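Local coordinates for protein putative transcriptional regulator (Streptomyces coelicolor, PDB 2ZB9) that probably binds regulatory DNA through a helix-turn-helix domain as a transcription factor of the TetR family, at residues A26-A31 against R51-S56; E39-L44 against P65-L70; L70-Y75 against T130-L135; A97-F102 against D168-A173; L143-L148 against V161-L166. All coordinates share one frame; numbering follows the deposited sequence.

Contact 1 of 5, residues A26-A31 against R51-S56; sequences AEVLHA and RVSGVS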
# COMPACT_ATOMS: atom_id res chain seq x y z
N ALA A 26 14.23 -10.91 -24.58
CA ALA A 26 14.77 -11.39 -23.30
C ALA A 26 16.11 -10.74 -22.98
O ALA A 26 16.34 -10.33 -21.84
CB ALA A 26 14.92 -12.91 -23.33
N GLU A 27 16.99 -10.66 -23.97
CA GLU A 27 18.30 -10.04 -23.77
C GLU A 27 18.15 -8.59 -23.35
O GLU A 27 18.84 -8.10 -22.45
CB GLU A 27 19.13 -10.11 -25.05
CG GLU A 27 19.89 -11.41 -25.25
CD GLU A 27 20.55 -11.50 -26.62
OE1 GLU A 27 21.19 -10.51 -27.05
OE2 GLU A 27 20.43 -12.57 -27.26
N VAL A 28 17.24 -7.88 -24.02
CA VAL A 28 17.00 -6.48 -23.70
C VAL A 28 16.46 -6.37 -22.29
O VAL A 28 16.94 -5.57 -21.48
CB VAL A 28 15.99 -5.85 -24.69
CG1 VAL A 28 15.66 -4.42 -24.27
CG2 VAL A 28 16.56 -5.87 -26.10
N LEU A 29 15.45 -7.18 -21.98
CA LEU A 29 14.83 -7.18 -20.65
C LEU A 29 15.90 -7.49 -19.59
O LEU A 29 15.88 -6.94 -18.49
CB LEU A 29 13.71 -8.22 -20.63
CG LEU A 29 12.30 -7.79 -20.20
CD1 LEU A 29 12.01 -6.36 -20.60
CD2 LEU A 29 11.29 -8.74 -20.83
N HIS A 30 16.83 -8.37 -19.93
CA HIS A 30 17.90 -8.70 -19.00
C HIS A 30 18.77 -7.46 -18.78
O HIS A 30 19.17 -7.16 -17.65
CB HIS A 30 18.78 -9.83 -19.55
CG HIS A 30 19.94 -10.17 -18.66
ND1 HIS A 30 19.80 -10.92 -17.52
CD2 HIS A 30 21.24 -9.80 -18.72
CE1 HIS A 30 20.97 -11.01 -16.91
NE2 HIS A 30 21.86 -10.34 -17.62
N ALA A 31 19.07 -6.75 -19.86
CA ALA A 31 19.89 -5.54 -19.76
C ALA A 31 19.15 -4.50 -18.92
O ALA A 31 19.77 -3.81 -18.11
CB ALA A 31 20.20 -4.98 -21.14
N ARG A 51 22.30 0.90 -26.37
CA ARG A 51 23.75 0.80 -26.46
C ARG A 51 24.27 -0.47 -25.80
O ARG A 51 25.10 -1.17 -26.36
CB ARG A 51 24.42 2.02 -25.80
CG ARG A 51 25.94 2.01 -25.89
CD ARG A 51 26.56 3.31 -25.37
NE ARG A 51 26.34 3.49 -23.94
CZ ARG A 51 26.92 2.77 -22.99
NH1 ARG A 51 27.76 1.79 -23.31
NH2 ARG A 51 26.64 3.01 -21.71
N VAL A 52 23.75 -0.75 -24.62
CA VAL A 52 24.15 -1.92 -23.84
C VAL A 52 23.74 -3.26 -24.46
O VAL A 52 24.48 -4.24 -24.36
CB VAL A 52 23.57 -1.84 -22.41
CG1 VAL A 52 23.94 -3.08 -21.63
CG2 VAL A 52 24.10 -0.59 -21.71
N SER A 53 22.57 -3.30 -25.08
CA SER A 53 22.08 -4.54 -25.67
C SER A 53 22.48 -4.74 -27.13
O SER A 53 22.57 -5.87 -27.60
CB SER A 53 20.56 -4.60 -25.56
OG SER A 53 19.95 -3.61 -26.38
N GLY A 54 22.71 -3.64 -27.85
CA GLY A 54 23.07 -3.74 -29.25
C GLY A 54 21.84 -3.74 -30.14
O GLY A 54 21.93 -3.92 -31.35
N VAL A 55 20.68 -3.54 -29.53
CA VAL A 55 19.41 -3.50 -30.26
C VAL A 55 19.01 -2.04 -30.45
O VAL A 55 19.10 -1.24 -29.51
CB VAL A 55 18.31 -4.27 -29.49
CG1 VAL A 55 16.98 -4.20 -30.24
CG2 VAL A 55 18.75 -5.73 -29.29
N SER A 56 18.58 -1.68 -31.65
CA SER A 56 18.21 -0.30 -31.95
C SER A 56 17.02 0.21 -31.14
O SER A 56 16.14 -0.55 -30.75
CB SER A 56 17.89 -0.15 -33.44
OG SER A 56 16.71 -0.86 -33.77
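V28 reaches from helix 20-39 with its CG2 methyl and lays it against V55, the two side chains crossing at about a right angle, with V28 CG2 to V55 CG2 at 3.9 Å. The isopropyl group of V28 stands with CG1 anti to its own N (chi1 175°), which turns CG2 to the side where S53 and V55 lie. The same methyl passes S53 OG at 4.1 Å. That hydroxyl is engaged within its own chain: S53 OG accepts from V55 N at 3.2 Å, an ST turn, and is also hydrogen-bonded to the carbonyl O of V49 one turn back, so it meets the valine methyl with its polar needs already met. One turn further along helix 20-39, A31 offers only its CB, which sits 4.2 Å from V52 CG1. The backbones are closest at V28 CA and S53 CA, 5.8 Å apart. G54 takes a positive phi (89°) as the chain leaves helix 46-53; a side chain there would run into the preceding carbonyl O. L60 of helix 57-63 touches both V28 and V55, while W64 also packs on V28. First helix, helix 46-53, tight turn and following helix thus share one apolar seam, as in the three-helix DNA-binding domain of TetR regulators, with its predicted helix-turn-helix.

Contact 2 of 5, residues E39-L44 against P65-L70; sequences EGTAQL and PSKGAL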
# COMPACT_ATOMS: atom_id res chain seq x y z
N GLU A 39 21.66 0.85 -10.95
CA GLU A 39 21.70 2.30 -11.06
C GLU A 39 20.41 3.06 -10.77
O GLU A 39 20.43 4.29 -10.63
CB GLU A 39 22.24 2.70 -12.43
CG GLU A 39 23.71 2.35 -12.61
CD GLU A 39 24.27 2.76 -13.96
OE1 GLU A 39 24.00 3.90 -14.40
OE2 GLU A 39 24.99 1.95 -14.57
N GLY A 40 19.29 2.36 -10.68
CA GLY A 40 18.03 3.04 -10.39
C GLY A 40 17.24 3.46 -11.62
O GLY A 40 17.76 3.52 -12.73
N THR A 41 15.98 3.79 -11.40
CA THR A 41 15.08 4.19 -12.48
C THR A 41 15.45 5.47 -13.22
O THR A 41 15.28 5.56 -14.44
CB THR A 41 13.65 4.34 -11.95
OG1 THR A 41 13.28 3.15 -11.26
CG2 THR A 41 12.67 4.57 -13.11
N ALA A 42 15.94 6.47 -12.49
CA ALA A 42 16.30 7.74 -13.12
C ALA A 42 17.41 7.55 -14.16
O ALA A 42 17.47 8.28 -15.15
CB ALA A 42 16.75 8.75 -12.04
N GLN A 43 18.26 6.56 -13.93
CA GLN A 43 19.37 6.26 -14.83
C GLN A 43 18.96 5.47 -16.07
O GLN A 43 19.70 5.42 -17.05
CB GLN A 43 20.46 5.49 -14.08
CG GLN A 43 21.26 6.32 -13.09
CD GLN A 43 22.15 7.34 -13.79
OE1 GLN A 43 21.75 8.48 -14.03
NE2 GLN A 43 23.37 6.91 -14.13
N LEU A 44 17.79 4.85 -16.02
CA LEU A 44 17.32 4.05 -17.15
C LEU A 44 16.86 4.91 -18.33
O LEU A 44 16.01 5.78 -18.18
CB LEU A 44 16.17 3.14 -16.71
CG LEU A 44 15.61 2.19 -17.76
CD1 LEU A 44 16.68 1.18 -18.16
CD2 LEU A 44 14.38 1.46 -17.21
N PRO A 65 6.41 1.41 -25.16
CA PRO A 65 5.96 2.75 -25.51
C PRO A 65 6.43 3.86 -24.57
O PRO A 65 6.32 5.04 -24.90
CB PRO A 65 4.44 2.61 -25.53
CG PRO A 65 4.21 1.60 -24.44
CD PRO A 65 5.27 0.56 -24.77
N SER A 66 6.96 3.49 -23.41
CA SER A 66 7.42 4.52 -22.49
C SER A 66 8.49 4.02 -21.53
O SER A 66 8.70 2.82 -21.37
CB SER A 66 6.25 5.06 -21.66
OG SER A 66 5.85 4.10 -20.69
N LYS A 67 9.17 4.98 -20.91
CA LYS A 67 10.21 4.69 -19.94
C LYS A 67 9.59 3.88 -18.79
O LYS A 67 10.20 2.94 -18.28
CB LYS A 67 10.77 6.02 -19.43
CG LYS A 67 11.46 5.99 -18.08
CD LYS A 67 12.76 5.22 -18.11
CE LYS A 67 13.49 5.39 -16.78
NZ LYS A 67 13.84 6.82 -16.54
N GLY A 68 8.37 4.24 -18.41
CA GLY A 68 7.68 3.54 -17.34
C GLY A 68 7.48 2.07 -17.66
O GLY A 68 7.77 1.21 -16.84
N ALA A 69 6.97 1.79 -18.86
CA ALA A 69 6.75 0.42 -19.29
C ALA A 69 8.06 -0.35 -19.37
O ALA A 69 8.12 -1.54 -19.05
CB ALA A 69 6.05 0.40 -20.64
N LEU A 70 9.11 0.33 -19.81
CA LEU A 70 10.42 -0.29 -19.93
C LEU A 70 10.93 -0.73 -18.56
O LEU A 70 11.34 -1.87 -18.38
CB LEU A 70 11.43 0.68 -20.56
CG LEU A 70 12.83 0.12 -20.81
CD1 LEU A 70 12.77 -0.99 -21.85
CD2 LEU A 70 13.75 1.23 -21.27
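K67 NZ lies between two backbone carbonyls, 2.8 Å from T41 O and 2.9 Å from L44 O, and gives each a weak hydrogen bond. These bonds join the turn between the first two helices of the TetR-type DNA-binding domain to the first turn of helix 67-83, which follows the helix-turn-helix. The lysine chain starts with CG anti to N (chi1 157°) and bends about CB-CG and again about CD-CE, which folds the ammonium group back over the turn. On the way its CE brushes T41 CG2 and presses on L44 CB at 3.5 Å, tighter than usual for two carbons. With an alanine in place of K67, both carbonyls would probably lose this donor and the flank of L44 its methylene cover. L44 and L70 meet branch to branch, and V32 and V49 touch both leucines, so leucine packing backs the lysine's bonds to the turn. At the helix start S66 is the N-cap. Its OG accepts from A69 N at 3.2 Å in a nearly straight bond, the N-H pointing at the oxygen with an angle of 169°.

Contact 3 of 5, residues L70-Y75 against T130-L135; sequences LALDGY and TAYRQL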
# COMPACT_ATOMS: atom_id res chain seq x y z
N LEU A 70 9.11 0.33 -19.81
CA LEU A 70 10.42 -0.29 -19.93
C LEU A 70 10.93 -0.73 -18.56
O LEU A 70 11.34 -1.87 -18.38
CB LEU A 70 11.43 0.68 -20.56
CG LEU A 70 12.83 0.12 -20.81
CD1 LEU A 70 12.77 -0.99 -21.85
CD2 LEU A 70 13.75 1.23 -21.27
N ALA A 71 10.88 0.18 -17.60
CA ALA A 71 11.33 -0.13 -16.25
C ALA A 71 10.51 -1.23 -15.59
O ALA A 71 11.08 -2.18 -15.05
CB ALA A 71 11.30 1.13 -15.40
N LEU A 72 9.18 -1.13 -15.65
CA LEU A 72 8.30 -2.12 -15.03
C LEU A 72 8.46 -3.52 -15.60
O LEU A 72 8.51 -4.50 -14.85
CB LEU A 72 6.82 -1.71 -15.17
CG LEU A 72 6.10 -0.79 -14.17
CD1 LEU A 72 6.48 -1.18 -12.74
CD2 LEU A 72 6.45 0.64 -14.42
N ASP A 73 8.52 -3.63 -16.92
CA ASP A 73 8.67 -4.94 -17.55
C ASP A 73 10.04 -5.53 -17.19
O ASP A 73 10.15 -6.71 -16.88
CB ASP A 73 8.54 -4.81 -19.07
CG ASP A 73 8.11 -6.11 -19.74
OD1 ASP A 73 7.85 -7.11 -19.04
OD2 ASP A 73 8.02 -6.11 -20.99
N GLY A 74 11.08 -4.69 -17.21
CA GLY A 74 12.40 -5.18 -16.85
C GLY A 74 12.42 -5.60 -15.39
O GLY A 74 13.02 -6.62 -15.03
N TYR A 75 11.76 -4.82 -14.54
CA TYR A 75 11.74 -5.14 -13.12
C TYR A 75 11.04 -6.46 -12.86
O TYR A 75 11.56 -7.31 -12.14
CB TYR A 75 11.05 -4.03 -12.33
CG TYR A 75 11.12 -4.26 -10.84
CD1 TYR A 75 12.30 -4.00 -10.13
CD2 TYR A 75 10.04 -4.80 -10.14
CE1 TYR A 75 12.40 -4.28 -8.77
CE2 TYR A 75 10.13 -5.08 -8.79
CZ TYR A 75 11.31 -4.82 -8.11
OH TYR A 75 11.39 -5.13 -6.77
N THR A 130 -1.54 2.62 -15.07
CA THR A 130 -2.02 1.55 -15.94
C THR A 130 -0.91 0.56 -16.27
O THR A 130 -1.13 -0.65 -16.26
CB THR A 130 -2.60 2.12 -17.25
OG1 THR A 130 -3.80 2.86 -16.96
CG2 THR A 130 -2.92 1.01 -18.24
N ALA A 131 0.28 1.08 -16.56
CA ALA A 131 1.43 0.23 -16.88
C ALA A 131 1.88 -0.58 -15.66
O ALA A 131 2.32 -1.73 -15.78
CB ALA A 131 2.58 1.09 -17.39
N TYR A 132 1.78 0.02 -14.48
CA TYR A 132 2.18 -0.67 -13.26
C TYR A 132 1.34 -1.95 -13.08
O TYR A 132 1.87 -3.02 -12.74
CB TYR A 132 2.00 0.25 -12.05
CG TYR A 132 2.57 -0.32 -10.77
CD1 TYR A 132 3.89 -0.07 -10.41
CD2 TYR A 132 1.79 -1.14 -9.95
CE1 TYR A 132 4.43 -0.62 -9.25
CE2 TYR A 132 2.32 -1.70 -8.79
CZ TYR A 132 3.64 -1.44 -8.44
OH TYR A 132 4.16 -1.99 -7.30
N ARG A 133 0.04 -1.83 -13.32
CA ARG A 133 -0.86 -2.98 -13.20
C ARG A 133 -0.64 -4.00 -14.31
O ARG A 133 -0.50 -5.20 -14.06
CB ARG A 133 -2.33 -2.52 -13.23
CG ARG A 133 -2.77 -1.70 -12.01
CD ARG A 133 -4.30 -1.62 -11.92
NE ARG A 133 -4.88 -0.78 -12.97
CZ ARG A 133 -4.86 0.55 -12.97
NH1 ARG A 133 -4.28 1.20 -11.97
NH2 ARG A 133 -5.40 1.23 -13.97
N GLN A 134 -0.59 -3.53 -15.55
CA GLN A 134 -0.42 -4.43 -16.69
C GLN A 134 0.92 -5.16 -16.75
O GLN A 134 0.97 -6.32 -17.15
CB GLN A 134 -0.65 -3.68 -18.00
CG GLN A 134 -2.12 -3.38 -18.27
CD GLN A 134 -2.36 -2.50 -19.49
OE1 GLN A 134 -3.50 -2.28 -19.89
NE2 GLN A 134 -1.28 -2.00 -20.09
N LEU A 135 1.99 -4.49 -16.35
CA LEU A 135 3.31 -5.09 -16.42
C LEU A 135 3.85 -5.66 -15.11
O LEU A 135 4.79 -6.46 -15.12
CB LEU A 135 4.29 -4.07 -17.00
CG LEU A 135 3.91 -3.55 -18.39
CD1 LEU A 135 4.81 -2.38 -18.77
CD2 LEU A 135 4.00 -4.68 -19.42
O HOH W 1 5.77 -7.71 -17.45
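L72 wedges into helix 126-153 between Y132 and L135. Its torsions (chi1 -86°, chi2 -43°) carry CD1 over to the phenol, where it lies 3.7 Å from Y132 CD1 and approaches the ring obliquely, the two side chains crossing at about a right angle. Y132 points its CB away from helix 67-83, yet with CG anti to N (chi1 -172°) the ring projects out from its helix, roughly across the axis, and turns CD1 and CE1 to the leucine methyl. On the other side of L72, the two leucines meet at L135 CB and L72 CB, 3.9 Å apart, and L135 CD1 also rests near L72 CB. L135 CD2 turns instead to D73 CG, at 4.4 Å. Here the two backbones come closest, with D73 CA and L135 CA 5.5 Å apart, and a water closes the gap, donating to D73 OD1 (2.7 Å) and to L135 O (2.8 Å). The other carboxylate oxygen, D73 OD2, is held by W64 NE1 and a salt bridge to R25, so the aspartate ties the first helix and the loop before helix 67-83 to this junction. The axes of the two helical segments run nearly parallel and approach to 9.2 Å. L118 of helix 110-122 touches L72, L115 and I119 touch Y132, and I180 of the second subunit packs on the same tyrosine.

Contact 4 of 5, residues A97-F102 against D168-A173; sequences AQLRAF and DQLWGA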
# COMPACT_ATOMS: atom_id res chain seq x y z
N ALA A 97 8.25 -18.74 3.04
CA ALA A 97 9.42 -18.68 2.18
C ALA A 97 9.30 -17.58 1.12
O ALA A 97 10.26 -16.86 0.87
CB ALA A 97 9.65 -20.03 1.50
N GLN A 98 8.13 -17.45 0.52
CA GLN A 98 7.93 -16.43 -0.51
C GLN A 98 7.90 -15.02 0.09
O GLN A 98 8.51 -14.11 -0.46
CB GLN A 98 6.64 -16.71 -1.29
CG GLN A 98 6.53 -16.01 -2.65
CD GLN A 98 6.30 -14.52 -2.55
OE1 GLN A 98 5.78 -14.03 -1.56
NE2 GLN A 98 6.67 -13.79 -3.60
N LEU A 99 7.20 -14.84 1.20
CA LEU A 99 7.13 -13.52 1.84
C LEU A 99 8.51 -13.07 2.31
O LEU A 99 8.81 -11.87 2.31
CB LEU A 99 6.17 -13.52 3.04
CG LEU A 99 4.70 -13.08 2.97
CD1 LEU A 99 4.56 -11.89 2.02
CD2 LEU A 99 3.84 -14.23 2.52
N ARG A 100 9.35 -14.01 2.72
CA ARG A 100 10.70 -13.66 3.17
C ARG A 100 11.59 -13.23 2.00
O ARG A 100 12.37 -12.29 2.12
CB ARG A 100 11.34 -14.82 3.94
CG ARG A 100 10.86 -14.88 5.38
CD ARG A 100 11.18 -16.21 6.07
NE ARG A 100 10.59 -16.21 7.41
CZ ARG A 100 10.34 -17.30 8.13
NH1 ARG A 100 10.62 -18.51 7.66
NH2 ARG A 100 9.79 -17.17 9.33
N ALA A 101 11.47 -13.92 0.87
CA ALA A 101 12.25 -13.55 -0.30
C ALA A 101 11.76 -12.16 -0.75
O ALA A 101 12.54 -11.30 -1.16
CB ALA A 101 12.06 -14.59 -1.41
N PHE A 102 10.45 -11.95 -0.65
CA PHE A 102 9.84 -10.68 -1.03
C PHE A 102 10.37 -9.56 -0.13
O PHE A 102 10.75 -8.50 -0.61
CB PHE A 102 8.32 -10.77 -0.88
CG PHE A 102 7.60 -9.49 -1.18
CD1 PHE A 102 7.56 -8.98 -2.48
CD2 PHE A 102 6.94 -8.79 -0.17
CE1 PHE A 102 6.87 -7.80 -2.77
CE2 PHE A 102 6.24 -7.61 -0.45
CZ PHE A 102 6.21 -7.12 -1.75
N ASP A 168 -4.09 -9.01 -0.33
CA ASP A 168 -3.96 -7.70 0.30
C ASP A 168 -3.60 -7.78 1.77
O ASP A 168 -3.05 -6.83 2.33
CB ASP A 168 -5.25 -6.91 0.12
CG ASP A 168 -5.53 -6.57 -1.32
OD1 ASP A 168 -4.76 -5.76 -1.89
OD2 ASP A 168 -6.49 -7.13 -1.89
N GLN A 169 -3.92 -8.90 2.41
CA GLN A 169 -3.62 -9.04 3.83
C GLN A 169 -2.23 -9.60 4.08
O GLN A 169 -1.80 -9.73 5.23
CB GLN A 169 -4.69 -9.89 4.51
CG GLN A 169 -6.03 -9.16 4.59
CD GLN A 169 -7.08 -9.93 5.35
OE1 GLN A 169 -7.56 -10.96 4.89
NE2 GLN A 169 -7.43 -9.44 6.53
N LEU A 170 -1.52 -9.93 3.01
CA LEU A 170 -0.15 -10.42 3.11
C LEU A 170 0.76 -9.38 2.47
O LEU A 170 1.31 -8.52 3.15
CB LEU A 170 0.03 -11.76 2.39
CG LEU A 170 -0.35 -13.08 3.06
CD1 LEU A 170 -0.08 -13.01 4.56
CD2 LEU A 170 -1.79 -13.39 2.79
N TRP A 171 0.91 -9.47 1.15
CA TRP A 171 1.76 -8.53 0.42
C TRP A 171 1.29 -7.08 0.57
O TRP A 171 2.10 -6.17 0.76
CB TRP A 171 1.80 -8.95 -1.06
CG TRP A 171 2.38 -10.32 -1.22
CD1 TRP A 171 3.71 -10.64 -1.24
CD2 TRP A 171 1.67 -11.56 -1.20
NE1 TRP A 171 3.87 -12.00 -1.22
CE2 TRP A 171 2.64 -12.59 -1.19
CE3 TRP A 171 0.31 -11.91 -1.19
CZ2 TRP A 171 2.29 -13.95 -1.16
CZ3 TRP A 171 -0.04 -13.26 -1.16
CH2 TRP A 171 0.95 -14.26 -1.14
N GLY A 172 -0.02 -6.87 0.50
CA GLY A 172 -0.55 -5.52 0.65
C GLY A 172 -0.14 -4.90 1.98
O GLY A 172 0.18 -3.71 2.04
N ALA A 173 -0.16 -5.71 3.04
CA ALA A 173 0.23 -5.27 4.38
C ALA A 173 1.69 -4.84 4.40
O ALA A 173 2.05 -3.88 5.08
CB ALA A 173 0.01 -6.40 5.40
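The indole of W171 has L99 CD1 over one face, 3.7 Å from the centroid of its five-membered ring, a CH-pi contact, with L170 CB beside it on that face. A144 of helix 126-153 packs on the opposite face. At the indole edge sit Q98 and F102. Q98 OE1 lies almost in the ring plane and accepts from W171 NE1 at 2.8 Å; the N-H...O angle of 151° makes the bond moderately bent, and the donor stands tilted from the carbonyl plane. Q98 gets there with CG anti to N and a bend at chi2 (-72°), which stands the amide steeply against the indole. Its NE2 is bound to L83 O, so both ends of the amide are used and its rotation is fixed. F102 supplies the other edge contact: W171 points CD1 at the phenyl face, 3.9 Å from F102 CD2, in a T-shaped pair with planes at 79°. The pyrrole side of the indole is therefore gripped by a hydrogen bond, a methyl and a ring. L99 CD2 reaches toward L170 CG at 4.4 Å. F85 also meets the indole, and Y175 stands edge-to-face with F102. Helices 91-108 and 163-179 run nearly parallel here, while D168 and Q169 bond to the second subunit. W171 thus belongs to the interior of the all-helical C-terminal domain of a TetR-family dimer, just behind its subunit interface.

Contact 5 of 5, residues L143-L148 against V161-L166; sequences LAAERL and VDVQVL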
# COMPACT_ATOMS: atom_id res chain seq x y z
N LEU A 143 -0.18 -14.66 -9.71
CA LEU A 143 0.79 -15.67 -9.27
C LEU A 143 0.48 -16.05 -7.82
O LEU A 143 0.47 -17.22 -7.45
CB LEU A 143 2.21 -15.09 -9.39
CG LEU A 143 3.25 -15.65 -10.37
CD1 LEU A 143 2.62 -16.48 -11.49
CD2 LEU A 143 4.04 -14.47 -10.94
N ALA A 144 0.23 -15.05 -6.98
CA ALA A 144 -0.09 -15.30 -5.59
C ALA A 144 -1.46 -15.97 -5.43
O ALA A 144 -1.60 -16.97 -4.71
CB ALA A 144 -0.05 -13.99 -4.81
N ALA A 145 -2.48 -15.44 -6.10
CA ALA A 145 -3.82 -16.00 -6.00
C ALA A 145 -3.82 -17.45 -6.46
O ALA A 145 -4.54 -18.29 -5.92
CB ALA A 145 -4.79 -15.18 -6.84
N GLU A 146 -2.99 -17.75 -7.46
CA GLU A 146 -2.88 -19.10 -7.99
C GLU A 146 -2.34 -20.06 -6.94
O GLU A 146 -2.87 -21.16 -6.75
CB GLU A 146 -1.97 -19.08 -9.21
CG GLU A 146 -1.99 -20.33 -10.05
CD GLU A 146 -1.61 -20.02 -11.48
OE1 GLU A 146 -2.46 -19.45 -12.21
OE2 GLU A 146 -0.46 -20.33 -11.86
N ARG A 147 -1.28 -19.66 -6.25
CA ARG A 147 -0.71 -20.51 -5.21
C ARG A 147 -1.76 -20.72 -4.12
O ARG A 147 -1.95 -21.84 -3.63
CB ARG A 147 0.53 -19.85 -4.60
CG ARG A 147 1.12 -20.63 -3.43
CD ARG A 147 1.57 -22.02 -3.89
NE ARG A 147 2.00 -22.87 -2.78
CZ ARG A 147 1.20 -23.67 -2.08
NH1 ARG A 147 -0.09 -23.73 -2.38
NH2 ARG A 147 1.69 -24.41 -1.10
N LEU A 148 -2.45 -19.65 -3.74
CA LEU A 148 -3.48 -19.69 -2.71
C LEU A 148 -4.66 -20.60 -3.10
O LEU A 148 -5.15 -21.38 -2.28
CB LEU A 148 -3.97 -18.27 -2.41
CG LEU A 148 -3.29 -17.49 -1.28
CD1 LEU A 148 -1.88 -17.99 -1.05
CD2 LEU A 148 -3.31 -16.01 -1.59
N VAL A 161 -13.14 -19.04 1.16
CA VAL A 161 -12.27 -17.89 1.32
C VAL A 161 -11.89 -17.30 -0.04
O VAL A 161 -11.54 -18.03 -0.97
CB VAL A 161 -10.99 -18.27 2.11
CG1 VAL A 161 -9.96 -17.16 2.03
CG2 VAL A 161 -11.35 -18.53 3.57
N ASP A 162 -11.97 -15.98 -0.13
CA ASP A 162 -11.63 -15.26 -1.35
C ASP A 162 -10.12 -15.02 -1.30
O ASP A 162 -9.65 -14.21 -0.49
CB ASP A 162 -12.36 -13.93 -1.39
CG ASP A 162 -12.13 -13.17 -2.68
OD1 ASP A 162 -11.17 -13.49 -3.41
OD2 ASP A 162 -12.90 -12.23 -2.95
N VAL A 163 -9.37 -15.70 -2.15
CA VAL A 163 -7.91 -15.56 -2.16
C VAL A 163 -7.40 -14.16 -2.52
O VAL A 163 -6.33 -13.77 -2.08
CB VAL A 163 -7.26 -16.61 -3.10
CG1 VAL A 163 -7.55 -18.00 -2.58
CG2 VAL A 163 -7.78 -16.45 -4.53
N GLN A 164 -8.16 -13.41 -3.30
CA GLN A 164 -7.74 -12.06 -3.66
C GLN A 164 -7.65 -11.17 -2.42
O GLN A 164 -6.80 -10.29 -2.35
CB GLN A 164 -8.71 -11.43 -4.67
CG GLN A 164 -8.44 -11.84 -6.11
CD GLN A 164 -7.02 -11.55 -6.54
OE1 GLN A 164 -6.37 -10.64 -6.03
NE2 GLN A 164 -6.52 -12.32 -7.50
N VAL A 165 -8.53 -11.41 -1.45
CA VAL A 165 -8.50 -10.63 -0.22
C VAL A 165 -7.22 -10.97 0.53
O VAL A 165 -6.56 -10.08 1.07
CB VAL A 165 -9.72 -10.96 0.70
CG1 VAL A 165 -9.61 -10.15 2.01
CG2 VAL A 165 -11.03 -10.64 -0.02
N LEU A 166 -6.86 -12.25 0.56
CA LEU A 166 -5.64 -12.68 1.25
C LEU A 166 -4.43 -11.95 0.70
O LEU A 166 -3.55 -11.54 1.45
CB LEU A 166 -5.44 -14.19 1.11
CG LEU A 166 -6.55 -15.10 1.63
CD1 LEU A 166 -6.15 -16.55 1.40
CD2 LEU A 166 -6.78 -14.84 3.13
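V163 packs against A145 and L148, the apolar heart of the junction between helix 126-153 and the first turn of helix 163-179. Its CG1 is 3.6 Å from L148 CB, and its CG2 lies 4.0 Å from A145 CB and as far from A145 O. Chi1 of -63° sets CG1 anti to the carbonyl carbon and tucks CG2 between N and C, which directs CG1 at L148 and CG2 at A145. L148 continues the row with its CD2, 3.9 Å from L166 CB, while its CG nears L166 CD1; these two leucine chains cross at a slant. Cutting V163 back to an alanine is likely to open a gap between A145 and L148 and leave the leucine freer to turn. The small A145 permits the close approach, the CA atoms of A145 and V163 being 5.6 Å apart.

Polar groups make no bond between the two segments. Q164 points its CB away, but a bend at chi2 (-55°) swings the amide back, bringing NE2 to 3.4 Å from A145 CB; its OE1 accepts from R141 of helix 126-153. D162 is the N-cap of helix 163-179, and its OD1 takes the Q164 N-H at 3.0 Å from above the carboxylate plane. L95 of helix 91-108 touches L148, and V201 of the second subunit packs on L166. With alanine, valine and leucine in the seam and the amide and carboxylate beside it, direct cohesion between the segments rests on shape and burial, while the polar bonds fix the helix start and its glutamine.

In the fold
Contacts 1 and 2 belong to the DNA-binding domain and are partly buried; contacts 3, 4 and 5 are buried and reach the second subunit. Contact 3 is the bridge: its helix 67-83 also serves contact 2, with L70 common to both, and L29 of contact 1 packs on D73, while helix 126-153 leads on to contact 5. Contacts 4 and 5 share helix 163-179 and meet where W171 touches A144 and L148. Chemistry changes with place: backbone carbonyls bind a lysine at the turn of contact 2, contact 3 adds a bridging water to its apolar packing, contacts 1 and 5 rest on aliphatic packing, and contact 4 alone combines aromatic packing with a short buried hydrogen bond.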